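Local coordinates for protein Protease/Reverse transcriptase/ribonuclease H (Eastern chimpanzee simian foamy virus, PDB 7KSF) that combines an aspartic protease with a reverse transcriptase and ribonuclease H in one polypeptide, probably cleaving viral polyproteins and copying the foamy virus RNA genome into DNA, at residues Q190-P202 and W208-T220. The protein carries 1 engineered substitution. Residues are numbered along the deposited sequence; the frame is centred on the assembly and turned at random.
Sequences QNSTMNTPVYPVP and WRMVLDYREVNKT
Pro202 lies over one face of the Trp208 indole, where the two strands 198-202 and 208-212 approach the loop that connects them. Its CB sits 4.0 Å from the centroid of the six-membered ring of Trp208, 14° off the ring normal, a CH-pi contact, and CD meets CZ3 at the rim. CG of Trp208 is anti to its carbonyl carbon (chi1 -54°), which carries the indole across to Pro202, CE3 lying 3.4 Å from Pro202 N, with Pro200 C at the ring edge. The backbone ladder is regular while the packing on it is local: Val201 and Arg209 exchange two backbone hydrogen bonds, each 2.9 Å between N of one and O of the other; Tyr199 and Val211 form a second hydrogen-bonded pair, in which Tyr199 N donates to Val211 O, and Asp213 N adds a bond to Pro197 O. Pro200 and Pro202 stand in non-hydrogen-bonded positions, where the missing N-H costs the pairing of these two strands no bond.

Tyr199 can be followed outward on the face it shares with Val201, Arg209 and Val211. CB lies 3.7 Å from Val211 O, CD2 passes the same oxygen at 4.0 Å, and CE2 reaches Asp213 CB at 3.7 Å, the methylene lying at the edge of the ring, in plane. The carboxylate of Asp213 is turned 69° from that ring and forms a salt bridge with Arg215. At the end of the hairpin away from its loop, Thr196 OG1 touches the edge of the Tyr214 ring, and Met194 CE packs on Val217 CG2. On the other face, Pro200 and Met210 rest on helix 171-184. The whole is a two-stranded antiparallel beta hairpin in the reverse transcriptase, consistent with the fingers hairpin of retroviral polymerases.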
loop_
_atom_site.group_PDB
_atom_site.type_symbol
_atom_site.label_atom_id
_atom_site.label_comp_id
_atom_site.label_asym_id
_atom_site.label_seq_id
_atom_site.Cartn_x
_atom_site.Cartn_y
_atom_site.Cartn_z
ATOM N N GLN A 190 26.369 -13.457 -19.281
ATOM C CA GLN A 190 27.425 -12.685 -19.922
ATOM C C GLN A 190 28.335 -12.104 -18.851
ATOM O O GLN A 190 27.861 -11.447 -17.918
ATOM C CB GLN A 190 26.831 -11.571 -20.795
ATOM C CG GLN A 190 27.858 -10.654 -21.441
ATOM C CD GLN A 190 27.228 -9.618 -22.357
ATOM O OE1 GLN A 190 26.136 -9.821 -22.888
ATOM N NE2 GLN A 190 27.917 -8.499 -22.540
ATOM N N ASN A 191 29.635 -12.359 -18.983
ATOM C CA ASN A 191 30.617 -11.730 -18.119
ATOM C C ASN A 191 30.687 -10.236 -18.401
ATOM O O ASN A 191 30.268 -9.753 -19.458
ATOM C CB ASN A 191 31.995 -12.360 -18.317
ATOM C CG ASN A 191 32.045 -13.799 -17.865
ATOM O OD1 ASN A 191 31.046 -14.515 -17.914
ATOM N ND2 ASN A 191 33.216 -14.229 -17.415
ATOM N N SER A 192 31.236 -9.497 -17.447
ATOM C CA SER A 192 31.278 -8.048 -17.570
ATOM C C SER A 192 32.347 -7.507 -16.638
ATOM O O SER A 192 32.891 -8.227 -15.798
ATOM C CB SER A 192 29.915 -7.428 -17.257
ATOM O OG SER A 192 30.039 -6.061 -16.903
ATOM N N THR A 193 32.644 -6.219 -16.813
ATOM C CA THR A 193 33.589 -5.548 -15.931
ATOM C C THR A 193 32.943 -5.190 -14.598
ATOM O O THR A 193 33.558 -5.369 -13.542
ATOM C CB THR A 193 34.132 -4.290 -16.613
ATOM O OG1 THR A 193 34.685 -4.638 -17.889
ATOM C CG2 THR A 193 35.204 -3.633 -15.755
ATOM N N MET A 194 31.707 -4.701 -14.630
ATOM C CA MET A 194 31.010 -4.266 -13.429
ATOM C C MET A 194 30.285 -5.435 -12.777
ATOM O O MET A 194 29.794 -6.337 -13.459
ATOM C CB MET A 194 30.011 -3.157 -13.765
ATOM C CG MET A 194 29.273 -2.601 -12.560
ATOM S SD MET A 194 30.421 -2.094 -11.265
ATOM C CE MET A 194 29.293 -1.528 -9.993
ATOM N N ASN A 195 30.224 -5.414 -11.449
ATOM C CA ASN A 195 29.446 -6.377 -10.687
ATOM C C ASN A 195 28.707 -5.645 -9.580
ATOM O O ASN A 195 29.239 -4.705 -8.981
ATOM C CB ASN A 195 30.327 -7.470 -10.082
ATOM C CG ASN A 195 29.523 -8.643 -9.571
ATOM O OD1 ASN A 195 29.312 -9.618 -10.290
ATOM N ND2 ASN A 195 29.062 -8.555 -8.329
ATOM N N THR A 196 27.481 -6.087 -9.304
ATOM C CA THR A 196 26.601 -5.442 -8.347
ATOM C C THR A 196 26.241 -6.401 -7.219
ATOM O O THR A 196 25.923 -7.567 -7.478
ATOM C CB THR A 196 25.316 -4.954 -9.042
ATOM O OG1 THR A 196 25.611 -3.811 -9.854
ATOM C CG2 THR A 196 24.249 -4.582 -8.025
ATOM N N PRO A 197 26.290 -5.952 -5.966
ATOM C CA PRO A 197 25.882 -6.826 -4.864
ATOM C C PRO A 197 24.394 -7.122 -4.923
ATOM O O PRO A 197 23.587 -6.289 -5.344
ATOM C CB PRO A 197 26.234 -6.013 -3.609
ATOM C CG PRO A 197 27.176 -4.954 -4.078
ATOM C CD PRO A 197 26.768 -4.649 -5.483
ATOM N N VAL A 198 24.040 -8.331 -4.494
ATOM C CA VAL A 198 22.658 -8.788 -4.455
ATOM C C VAL A 198 22.306 -9.133 -3.014
ATOM O O VAL A 198 23.119 -9.719 -2.290
ATOM C CB VAL A 198 22.427 -9.992 -5.396
ATOM C CG1 VAL A 198 23.302 -11.170 -4.996
ATOM C CG2 VAL A 198 20.959 -10.388 -5.413
ATOM N N TYR A 199 21.104 -8.743 -2.592
ATOM C CA TYR A 199 20.640 -8.958 -1.231
ATOM C C TYR A 199 19.272 -9.623 -1.237
ATOM O O TYR A 199 18.437 -9.323 -2.101
ATOM C CB TYR A 199 20.552 -7.634 -0.465
ATOM C CG TYR A 199 21.881 -6.964 -0.238
ATOM C CD1 TYR A 199 22.657 -7.281 0.866
ATOM C CD2 TYR A 199 22.363 -6.012 -1.125
ATOM C CE1 TYR A 199 23.875 -6.669 1.081
ATOM C CE2 TYR A 199 23.580 -5.394 -0.920
ATOM C CZ TYR A 199 24.333 -5.727 0.185
ATOM O OH TYR A 199 25.550 -5.118 0.398
ATOM N N PRO A 200 19.008 -10.527 -0.295
ATOM C CA PRO A 200 17.673 -11.122 -0.198
ATOM C C PRO A 200 16.843 -10.545 0.939
ATOM O O PRO A 200 17.363 -10.304 2.033
ATOM C CB PRO A 200 17.980 -12.608 0.037
ATOM C CG PRO A 200 19.375 -12.619 0.669
ATOM C CD PRO A 200 19.978 -11.237 0.553
ATOM N N VAL A 201 15.556 -10.324 0.695
ATOM C CA VAL A 201 14.644 -9.848 1.734
ATOM C C VAL A 201 13.410 -10.741 1.746
ATOM O O VAL A 201 12.982 -11.220 0.685
ATOM C CB VAL A 201 14.275 -8.371 1.527
ATOM C CG1 VAL A 201 15.490 -7.487 1.746
ATOM C CG2 VAL A 201 13.696 -8.150 0.138
ATOM N N PRO A 202 12.813 -11.003 2.906
ATOM C CA PRO A 202 11.672 -11.920 2.953
ATOM C C PRO A 202 10.403 -11.280 2.406
ATOM O O PRO A 202 10.282 -10.060 2.284
ATOM C CB PRO A 202 11.531 -12.233 4.446
ATOM C CG PRO A 202 12.092 -11.036 5.127
ATOM C CD PRO A 202 13.207 -10.537 4.245
ATOM N N TRP A 208 11.245 -15.339 -0.515
ATOM C CA TRP A 208 12.196 -14.239 -0.501
ATOM C C TRP A 208 12.330 -13.654 -1.897
ATOM O O TRP A 208 12.226 -14.364 -2.901
ATOM C CB TRP A 208 13.577 -14.690 -0.009
ATOM C CG TRP A 208 13.569 -15.387 1.319
ATOM C CD1 TRP A 208 13.042 -16.617 1.602
ATOM C CD2 TRP A 208 14.141 -14.909 2.540
ATOM N NE1 TRP A 208 13.239 -16.923 2.924
ATOM C CE2 TRP A 208 13.913 -15.893 3.524
ATOM C CE3 TRP A 208 14.821 -13.744 2.899
ATOM C CZ2 TRP A 208 14.339 -15.743 4.839
ATOM C CZ3 TRP A 208 15.244 -13.596 4.205
ATOM C CH2 TRP A 208 15.003 -14.591 5.160
ATOM N N ARG A 209 12.573 -12.348 -1.952
ATOM C CA ARG A 209 12.838 -11.650 -3.198
ATOM C C ARG A 209 14.209 -10.993 -3.117
ATOM O O ARG A 209 14.631 -10.539 -2.050
ATOM C CB ARG A 209 11.756 -10.604 -3.497
ATOM C CG ARG A 209 11.474 -9.651 -2.349
ATOM C CD ARG A 209 10.241 -8.794 -2.607
ATOM N NE ARG A 209 10.361 -7.980 -3.815
ATOM C CZ ARG A 209 10.858 -6.748 -3.843
ATOM N NH1 ARG A 209 11.292 -6.178 -2.727
ATOM N NH2 ARG A 209 10.928 -6.084 -4.989
ATOM N N MET A 210 14.905 -10.961 -4.249
ATOM C CA MET A 210 16.258 -10.431 -4.302
ATOM C C MET A 210 16.241 -8.921 -4.513
ATOM O O MET A 210 15.295 -8.359 -5.074
ATOM C CB MET A 210 17.061 -11.103 -5.418
ATOM C CG MET A 210 16.645 -10.709 -6.828
ATOM S SD MET A 210 17.768 -11.338 -8.092
ATOM C CE MET A 210 17.086 -10.576 -9.560
ATOM N N VAL A 211 17.304 -8.267 -4.048
ATOM C CA VAL A 211 17.453 -6.820 -4.154
ATOM C C VAL A 211 18.869 -6.516 -4.621
ATOM O O VAL A 211 19.836 -7.060 -4.078
ATOM C CB VAL A 211 17.162 -6.110 -2.817
ATOM C CG1 VAL A 211 17.456 -4.623 -2.931
ATOM C CG2 VAL A 211 15.717 -6.335 -2.397
ATOM N N LEU A 212 18.992 -5.652 -5.623
ATOM C CA LEU A 212 20.287 -5.261 -6.162
ATOM C C LEU A 212 20.718 -3.925 -5.571
ATOM O O LEU A 212 19.889 -3.035 -5.346
ATOM C CB LEU A 212 20.239 -5.167 -7.684
ATOM C CG LEU A 212 20.057 -6.505 -8.399
ATOM C CD1 LEU A 212 19.842 -6.285 -9.881
ATOM C CD2 LEU A 212 21.261 -7.403 -8.163
ATOM N N ASP A 213 22.019 -3.788 -5.329
ATOM C CA ASP A 213 22.596 -2.581 -4.738
ATOM C C ASP A 213 23.260 -1.785 -5.858
ATOM O O ASP A 213 24.450 -1.937 -6.135
ATOM C CB ASP A 213 23.583 -2.947 -3.637
ATOM C CG ASP A 213 24.046 -1.744 -2.850
ATOM O OD1 ASP A 213 23.285 -0.760 -2.785
ATOM O OD2 ASP A 213 25.163 -1.782 -2.292
ATOM N N TYR A 214 22.477 -0.916 -6.498
ATOM C CA TYR A 214 22.904 -0.196 -7.688
ATOM C C TYR A 214 23.404 1.212 -7.399
ATOM O O TYR A 214 23.658 1.972 -8.338
ATOM C CB TYR A 214 21.759 -0.137 -8.702
ATOM C CG TYR A 214 21.700 -1.326 -9.626
ATOM C CD1 TYR A 214 22.865 -1.919 -10.097
ATOM C CD2 TYR A 214 20.485 -1.860 -10.030
ATOM C CE1 TYR A 214 22.819 -3.003 -10.944
ATOM C CE2 TYR A 214 20.430 -2.945 -10.877
ATOM C CZ TYR A 214 21.599 -3.513 -11.329
ATOM O OH TYR A 214 21.551 -4.597 -12.172
ATOM N N ARG A 215 23.562 1.584 -6.125
ATOM C CA ARG A 215 24.008 2.934 -5.807
ATOM C C ARG A 215 25.452 3.181 -6.224
ATOM O O ARG A 215 25.877 4.339 -6.275
ATOM C CB ARG A 215 23.833 3.213 -4.312
ATOM C CG ARG A 215 24.400 2.147 -3.393
ATOM C CD ARG A 215 23.858 2.302 -1.975
ATOM N NE ARG A 215 24.190 1.158 -1.128
ATOM C CZ ARG A 215 23.712 0.973 0.098
ATOM N NH1 ARG A 215 22.875 1.857 0.624
ATOM N NH2 ARG A 215 24.065 -0.098 0.799
ATOM N N GLU A 216 26.213 2.126 -6.523
ATOM C CA GLU A 216 27.565 2.307 -7.034
ATOM C C GLU A 216 27.555 2.709 -8.503
ATOM O O GLU A 216 28.412 3.481 -8.944
ATOM C CB GLU A 216 28.381 1.029 -6.834
ATOM C CG GLU A 216 28.686 0.729 -5.380
ATOM C CD GLU A 216 29.489 1.833 -4.722
ATOM O OE1 GLU A 216 30.359 2.424 -5.398
ATOM O OE2 GLU A 216 29.245 2.117 -3.529
ATOM N N VAL A 217 26.598 2.189 -9.273
ATOM C CA VAL A 217 26.497 2.575 -10.675
ATOM C C VAL A 217 25.812 3.929 -10.819
ATOM O O VAL A 217 26.121 4.691 -11.741
ATOM C CB VAL A 217 25.763 1.484 -11.471
ATOM C CG1 VAL A 217 25.852 1.758 -12.961
ATOM C CG2 VAL A 217 26.332 0.115 -11.144
ATOM N N ASN A 218 24.887 4.259 -9.912
ATOM C CA ASN A 218 24.132 5.500 -10.044
ATOM C C ASN A 218 25.006 6.729 -9.821
ATOM O O ASN A 218 24.754 7.780 -10.421
ATOM C CB ASN A 218 22.952 5.492 -9.074
ATOM C CG ASN A 218 22.032 4.304 -9.285
ATOM O OD1 ASN A 218 22.000 3.714 -10.364
ATOM N ND2 ASN A 218 21.283 3.943 -8.249
ATOM N N LYS A 219 26.028 6.625 -8.963
ATOM C CA LYS A 219 26.974 7.723 -8.799
ATOM C C LYS A 219 27.754 7.995 -10.081
ATOM O O LYS A 219 28.246 9.113 -10.271
ATOM C CB LYS A 219 27.943 7.422 -7.654
ATOM C CG LYS A 219 29.031 6.425 -8.021
ATOM C CD LYS A 219 29.904 6.077 -6.826
ATOM C CE LYS A 219 30.992 5.087 -7.216
ATOM N NZ LYS A 219 31.807 4.665 -6.043
ATOM N N THR A 220 27.870 6.995 -10.957
ATOM C CA THR A 220 28.568 7.167 -12.225
ATOM C C THR A 220 27.654 7.775 -13.281
ATOM O O THR A 220 28.015 8.759 -13.935
ATOM C CB THR A 220 29.108 5.820 -12.708
ATOM O OG1 THR A 220 30.232 5.434 -11.905
ATOM C CG2 THR A 220 29.528 5.904 -14.167
#